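Local structure of peptidase S9 prolyl oligopeptidase catalytic domain-containing protein (Pyrococcus horikoshii, 4HXE) at residues A[312-317]-A[324-329]; A[471-476]-A[485-490]. The protein probably acts as a serine peptidase of the prolyl oligopeptidase family, cutting peptides with an alpha/beta-hydrolase domain paired with a beta-propeller. One frame throughout, in Å; residues are numbered along the deposited sequence.

Contact 1. Residues A[312-317]-A[324-329]; sequences LIYLKE and ELYLWD. With HEZ (hexane-1,6-diol), chain E.
Lys316 lays its CE over one face of the Tyr326 ring, 3.4 Å from CZ. The two residues belong to neighbouring strands of an antiparallel beta hairpin, 312-317 with 324-328. These are the middle strands of a four-stranded propeller blade. The lysine chain leaves with CG anti to the backbone N (chi1 169°) and bends at chi3, which carries NZ above the same ring. NZ stands 4.5 Å from the ring centroid, an off-centre cation-pi contact, and also forms a salt bridge with Glu332. A water joins Lys316 NZ (2.9 Å) and Tyr326 OH (2.6 Å). A leucine in place of Tyr326 would probably leave the lysine without an aromatic face and this water without its phenol partner. On the same side of the sheet, CB of Tyr326 sits over a face of the Tyr314 ring, 3.5 Å from CE2. The two tyrosine rings are nearly parallel, 8° apart, but slid so far that they barely overlap. CB of Trp328 meets the Tyr314 ring at its edge. On the other side of the sheet, Leu315 CD2 meets Leu325 CD1 at 3.8 Å, and this side packs on strands 16-23 and 26-35. Paired backbone bonds join Tyr314 and Tyr326, and likewise Lys316 and Glu324. A hexane-1,6-diol, probably from the crystallisation liquor, lies with its O6 at the edge of the Tyr326 ring; O6 donates to Lys316 O at 2.6 Å.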
loop_
_atom_site.group_PDB
_atom_site.type_symbol
_atom_site.label_atom_id
_atom_site.label_comp_id
_atom_site.label_asym_id
_atom_site.label_seq_id
_atom_site.Cartn_x
_atom_site.Cartn_y
_atom_site.Cartn_z
ATOM N N LEU A 312 40.556 -30.040 6.947
ATOM C CA LEU A 312 40.072 -29.583 8.249
ATOM C C LEU A 312 40.176 -28.067 8.333
ATOM O O LEU A 312 41.258 -27.497 8.174
ATOM C CB LEU A 312 40.887 -30.207 9.392
ATOM C CG LEU A 312 40.676 -29.641 10.794
ATOM C CD1 LEU A 312 39.303 -29.916 11.397
ATOM C CD2 LEU A 312 41.735 -30.130 11.736
ATOM N N ILE A 313 39.049 -27.415 8.573
ATOM C CA ILE A 313 39.083 -25.953 8.681
ATOM C C ILE A 313 38.528 -25.613 10.026
ATOM O O ILE A 313 37.762 -26.392 10.566
ATOM C CB ILE A 313 38.289 -25.297 7.554
ATOM C CG1 ILE A 313 36.925 -25.995 7.418
ATOM C CG2 ILE A 313 39.135 -25.401 6.276
ATOM C CD1 ILE A 313 35.719 -25.102 7.461
ATOM N N TYR A 314 38.913 -24.472 10.594
ATOM C CA TYR A 314 38.265 -24.042 11.842
ATOM C C TYR A 314 38.296 -22.511 11.984
ATOM O O TYR A 314 39.088 -21.807 11.311
ATOM C CB TYR A 314 38.935 -24.704 13.071
ATOM C CG TYR A 314 40.447 -24.623 13.073
ATOM C CD1 TYR A 314 41.195 -25.616 12.461
ATOM C CD2 TYR A 314 41.116 -23.519 13.658
ATOM C CE1 TYR A 314 42.586 -25.586 12.476
ATOM C CE2 TYR A 314 42.488 -23.445 13.705
ATOM C CZ TYR A 314 43.214 -24.496 13.080
ATOM O OH TYR A 314 44.539 -24.508 13.064
ATOM N N LEU A 315 37.415 -22.021 12.846
ATOM C CA LEU A 315 37.308 -20.617 13.170
ATOM C C LEU A 315 38.022 -20.426 14.522
ATOM O O LEU A 315 37.814 -21.183 15.456
ATOM C CB LEU A 315 35.840 -20.231 13.297
ATOM C CG LEU A 315 35.064 -20.024 12.007
ATOM C CD1 LEU A 315 33.634 -19.640 12.397
ATOM C CD2 LEU A 315 35.640 -18.902 11.150
ATOM N N LYS A 316 38.920 -19.463 14.588
ATOM C CA LYS A 316 39.718 -19.276 15.774
ATOM C C LYS A 316 39.530 -17.835 16.111
ATOM O O LYS A 316 39.746 -16.950 15.259
ATOM C CB LYS A 316 41.217 -19.546 15.522
ATOM C CG LYS A 316 42.011 -19.061 16.744
ATOM C CD LYS A 316 43.448 -19.472 16.774
ATOM C CE LYS A 316 44.176 -19.253 15.482
ATOM N NZ LYS A 316 45.596 -19.473 15.793
ATOM N N GLU A 317 39.055 -17.612 17.336
ATOM C CA GLU A 317 38.938 -16.293 17.862
ATOM C C GLU A 317 40.015 -16.089 18.964
ATOM O O GLU A 317 40.427 -17.054 19.592
ATOM C CB GLU A 317 37.531 -16.182 18.414
ATOM C CG GLU A 317 37.268 -14.875 19.066
ATOM C CD GLU A 317 35.770 -14.685 19.249
ATOM O OE1 GLU A 317 35.326 -14.433 20.381
ATOM O OE2 GLU A 317 35.055 -14.778 18.232
ATOM N N GLU A 324 38.543 -15.717 12.781
ATOM C CA GLU A 324 38.942 -15.790 11.386
ATOM C C GLU A 324 39.045 -17.274 11.095
ATOM O O GLU A 324 39.107 -18.116 12.030
ATOM C CB GLU A 324 40.268 -15.050 11.141
ATOM C CG GLU A 324 40.249 -13.545 11.434
ATOM C CD GLU A 324 39.537 -12.674 10.369
ATOM O OE1 GLU A 324 39.387 -11.445 10.587
ATOM O OE2 GLU A 324 39.145 -13.170 9.282
ATOM N N LEU A 325 39.026 -17.603 9.809
ATOM C CA LEU A 325 39.077 -18.971 9.337
ATOM C C LEU A 325 40.545 -19.414 9.136
ATOM O O LEU A 325 41.385 -18.638 8.660
ATOM C CB LEU A 325 38.277 -19.084 8.042
ATOM C CG LEU A 325 37.986 -20.531 7.565
ATOM C CD1 LEU A 325 37.015 -21.293 8.466
ATOM C CD2 LEU A 325 37.451 -20.506 6.129
ATOM N N TYR A 326 40.818 -20.682 9.429
ATOM C CA TYR A 326 42.137 -21.348 9.293
ATOM C C TYR A 326 41.943 -22.688 8.679
ATOM O O TYR A 326 40.861 -23.242 8.764
ATOM C CB TYR A 326 42.742 -21.587 10.691
ATOM C CG TYR A 326 43.086 -20.263 11.355
ATOM C CD1 TYR A 326 42.073 -19.464 11.910
ATOM C CD2 TYR A 326 44.392 -19.775 11.356
ATOM C CE1 TYR A 326 42.378 -18.212 12.459
ATOM C CE2 TYR A 326 44.712 -18.533 11.928
ATOM C CZ TYR A 326 43.696 -17.761 12.486
ATOM O OH TYR A 326 43.979 -16.532 13.049
ATOM N N LEU A 327 43.006 -23.208 8.086
ATOM C CA LEU A 327 43.010 -24.528 7.468
ATOM C C LEU A 327 44.146 -25.241 8.166
ATOM O O LEU A 327 45.175 -24.616 8.426
ATOM C CB LEU A 327 43.342 -24.381 5.979
ATOM C CG LEU A 327 43.880 -25.556 5.155
ATOM C CD1 LEU A 327 42.851 -26.641 4.948
ATOM C CD2 LEU A 327 44.339 -25.066 3.795
ATOM N N TRP A 328 43.973 -26.529 8.501
ATOM C CA TRP A 328 45.083 -27.244 9.109
ATOM C C TRP A 328 45.690 -28.226 8.140
ATOM O O TRP A 328 44.949 -28.976 7.509
ATOM C CB TRP A 328 44.718 -27.845 10.472
ATOM C CG TRP A 328 45.931 -28.298 11.260
ATOM C CD1 TRP A 328 46.811 -27.519 12.021
ATOM C CD2 TRP A 328 46.461 -29.664 11.340
ATOM N NE1 TRP A 328 47.806 -28.294 12.573
ATOM C CE2 TRP A 328 47.654 -29.593 12.192
ATOM C CE3 TRP A 328 46.062 -30.896 10.824
ATOM C CZ2 TRP A 328 48.394 -30.708 12.490
ATOM C CZ3 TRP A 328 46.800 -32.024 11.151
ATOM C CH2 TRP A 328 47.947 -31.930 11.959
ATOM N N ASP A 329 47.026 -28.182 7.992
ATOM C CA ASP A 329 47.790 -28.910 6.924
ATOM C C ASP A 329 48.072 -30.386 7.239
ATOM O O ASP A 329 47.841 -31.212 6.353
ATOM C CB ASP A 329 49.029 -28.145 6.422
ATOM C CG ASP A 329 48.722 -27.274 5.222
ATOM O OD1 ASP A 329 48.155 -27.799 4.239
ATOM O OD2 ASP A 329 49.046 -26.068 5.234
HETATM O O1 HEZ E . 47.100 -11.973 11.239
HETATM C C1 HEZ E . 47.074 -12.299 12.647
HETATM C C2 HEZ E . 45.695 -11.885 13.154
HETATM C C3 HEZ E . 45.066 -12.830 14.154
HETATM C C4 HEZ E . 43.612 -13.189 13.790
HETATM C C5 HEZ E . 42.981 -13.668 15.086
HETATM C C6 HEZ E . 41.587 -14.302 14.996
HETATM O O6 HEZ E . 41.806 -15.575 14.402
HETATM O O HOH W 1 42.892 -29.890 5.858
HETATM O O HOH W 2 46.039 -16.811 14.635
#

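Contact 2. Residues A[471-476]-A[485-490]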
loop_
_atom_site.group_PDB
_atom_site.type_symbol
_atom_site.label_atom_id
_atom_site.label_comp_id
_atom_site.label_asym_id
_atom_site.label_seq_id
_atom_site.Cartn_x
_atom_site.Cartn_y
_atom_site.Cartn_z
ATOM N N MET A 471 26.200 -12.230 40.368
ATOM C CA MET A 471 27.341 -11.950 41.232
ATOM C C MET A 471 27.562 -10.463 41.494
ATOM O O MET A 471 28.089 -10.093 42.534
ATOM C CB MET A 471 28.634 -12.569 40.727
ATOM C CG MET A 471 29.780 -12.436 41.745
ATOM S SD MET A 471 29.534 -13.631 43.073
ATOM C CE MET A 471 29.497 -15.272 42.346
ATOM N N THR A 472 27.229 -9.607 40.543
ATOM C CA THR A 472 27.286 -8.159 40.720
ATOM C C THR A 472 26.263 -7.740 41.789
ATOM O O THR A 472 26.610 -6.984 42.687
ATOM C CB THR A 472 26.914 -7.494 39.373
ATOM O OG1 THR A 472 27.913 -7.877 38.423
ATOM C CG2 THR A 472 26.859 -5.942 39.514
ATOM N N ASN A 473 25.032 -8.227 41.698
ATOM C CA ASN A 473 24.028 -7.974 42.797
ATOM C C ASN A 473 24.598 -8.384 44.147
ATOM O O ASN A 473 24.609 -7.609 45.125
ATOM C CB ASN A 473 22.729 -8.776 42.553
ATOM C CG ASN A 473 22.051 -8.419 41.231
ATOM O OD1 ASN A 473 22.337 -7.338 40.650
ATOM N ND2 ASN A 473 21.102 -9.293 40.759
ATOM N N TRP A 474 25.102 -9.609 44.176
ATOM C CA TRP A 474 25.631 -10.234 45.395
ATOM C C TRP A 474 26.761 -9.421 45.946
ATOM O O TRP A 474 26.757 -9.082 47.153
ATOM C CB TRP A 474 26.155 -11.624 45.058
ATOM C CG TRP A 474 26.507 -12.426 46.304
ATOM C CD1 TRP A 474 27.736 -12.812 46.722
ATOM C CD2 TRP A 474 25.578 -12.907 47.326
ATOM N NE1 TRP A 474 27.663 -13.554 47.860
ATOM C CE2 TRP A 474 26.383 -13.670 48.273
ATOM C CE3 TRP A 474 24.223 -12.823 47.503
ATOM C CZ2 TRP A 474 25.836 -14.271 49.405
ATOM C CZ3 TRP A 474 23.655 -13.452 48.621
ATOM C CH2 TRP A 474 24.462 -14.145 49.581
ATOM N N ALA A 475 27.702 -9.040 45.066
ATOM C CA ALA A 475 28.902 -8.232 45.444
ATOM C C ALA A 475 28.509 -6.924 46.158
ATOM O O ALA A 475 29.081 -6.557 47.246
ATOM C CB ALA A 475 29.774 -7.945 44.239
ATOM N N LEU A 476 27.509 -6.243 45.595
ATOM C CA LEU A 476 27.054 -4.976 46.197
ATOM C C LEU A 476 26.327 -5.157 47.544
ATOM O O LEU A 476 26.257 -4.219 48.332
ATOM C CB LEU A 476 26.234 -4.079 45.249
ATOM C CG LEU A 476 26.799 -3.651 43.887
ATOM C CD1 LEU A 476 25.979 -2.540 43.207
ATOM C CD2 LEU A 476 28.260 -3.355 43.858
ATOM N N GLY A 485 28.079 -0.788 40.006
ATOM C CA GLY A 485 27.827 -2.066 39.410
ATOM C C GLY A 485 26.869 -1.908 38.272
ATOM O O GLY A 485 26.033 -1.028 38.221
ATOM N N ILE A 486 27.026 -2.790 37.313
ATOM C CA ILE A 486 26.061 -2.864 36.254
ATOM C C ILE A 486 25.699 -4.342 36.262
ATOM O O ILE A 486 26.522 -5.211 35.955
ATOM C CB ILE A 486 26.650 -2.430 34.891
ATOM C CG1 ILE A 486 27.044 -0.918 34.890
ATOM C CG2 ILE A 486 25.600 -2.765 33.810
ATOM C CD1 ILE A 486 27.548 -0.451 33.511
ATOM N N SER A 487 24.473 -4.642 36.654
ATOM C CA SER A 487 24.070 -6.037 36.696
ATOM C C SER A 487 23.022 -6.314 35.594
ATOM O O SER A 487 22.048 -5.553 35.484
ATOM C CB SER A 487 23.493 -6.342 38.050
ATOM O OG SER A 487 22.632 -7.483 37.930
ATOM N N GLU A 488 23.232 -7.355 34.775
ATOM C CA GLU A 488 22.368 -7.585 33.567
ATOM C C GLU A 488 21.781 -8.982 33.575
ATOM O O GLU A 488 22.485 -9.965 33.873
ATOM C CB GLU A 488 23.153 -7.415 32.273
ATOM C CG GLU A 488 24.212 -6.314 32.379
ATOM C CD GLU A 488 24.726 -5.911 31.017
ATOM O OE1 GLU A 488 23.892 -5.975 30.062
ATOM O OE2 GLU A 488 25.948 -5.551 30.900
ATOM N N ASN A 489 20.471 -9.042 33.365
ATOM C CA ASN A 489 19.830 -10.308 33.091
ATOM C C ASN A 489 20.248 -11.313 34.124
ATOM O O ASN A 489 20.691 -12.442 33.785
ATOM C CB ASN A 489 20.228 -10.749 31.677
ATOM C CG ASN A 489 19.653 -9.801 30.631
ATOM O OD1 ASN A 489 20.260 -8.780 30.351
ATOM N ND2 ASN A 489 18.400 -10.066 30.178
ATOM N N GLY A 490 20.148 -10.885 35.385
ATOM C CA GLY A 490 20.827 -11.569 36.478
ATOM C C GLY A 490 19.892 -12.351 37.373
ATOM O O GLY A 490 18.805 -12.703 36.945
#
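Thr472 and Asn473 of helix 467-478 meet Ser487 of strand 484-488. CG2 of Thr472 lies 3.7 Å from Ser487 CB and 3.6 Å from Ile486 O. This methyl is anti to the backbone N, while OG1 lies beside that N (chi1 -63°) and bonds to Gly468 O within the helix. Next to it, Asn473 OD1 is 2.7 Å from Ser487 OG. The serine hydroxyl has a second acceptor, Gly469 O, so its proton may go to either. Further along, Leu476 CD1 comes within 4.2 Å of Gly485 N. A CB on Gly485 would come tight against Thr472 CG2 and Leu476 CD1, consistent with a glycine at this close approach. Asn473 ND2 bonds to Ile491 O, which fixes how the amide is turned. Thr463 OG1 bonds to Ile486 O, and Leu476 packs on Leu538. The unit is a beta-alpha-beta crossover of the alpha/beta-hydrolase fold, with strand 460-465 leading into the helix. Between that strand and the helix lies a probable nucleophile elbow, with Ser466 as the likely nucleophile, and Thr472 touches its residues. The side-chain polar groups of this buried contact are thus matched within the protein, tying the middle of the helix to the strand beside it.

How the contacts relate
The two contacts lie in different domains, contact 1 in the propeller and contact 2 in the hydrolase domain, on opposite sides of the chain's centre. Their centres are 36 Å apart and their nearest atoms about 17 Å apart, so they do not touch. Contact 1 closes along the chain before contact 2 opens. Contact 2 is the one near the probable active site: its helix follows Ser466 of a likely Ser466-His578-Asp546 triad, and Asn489 of its second segment bonds to Asp546. Neither contact holds a residue of a magnesium site. The diol at contact 1 is not evidence of a substrate pocket.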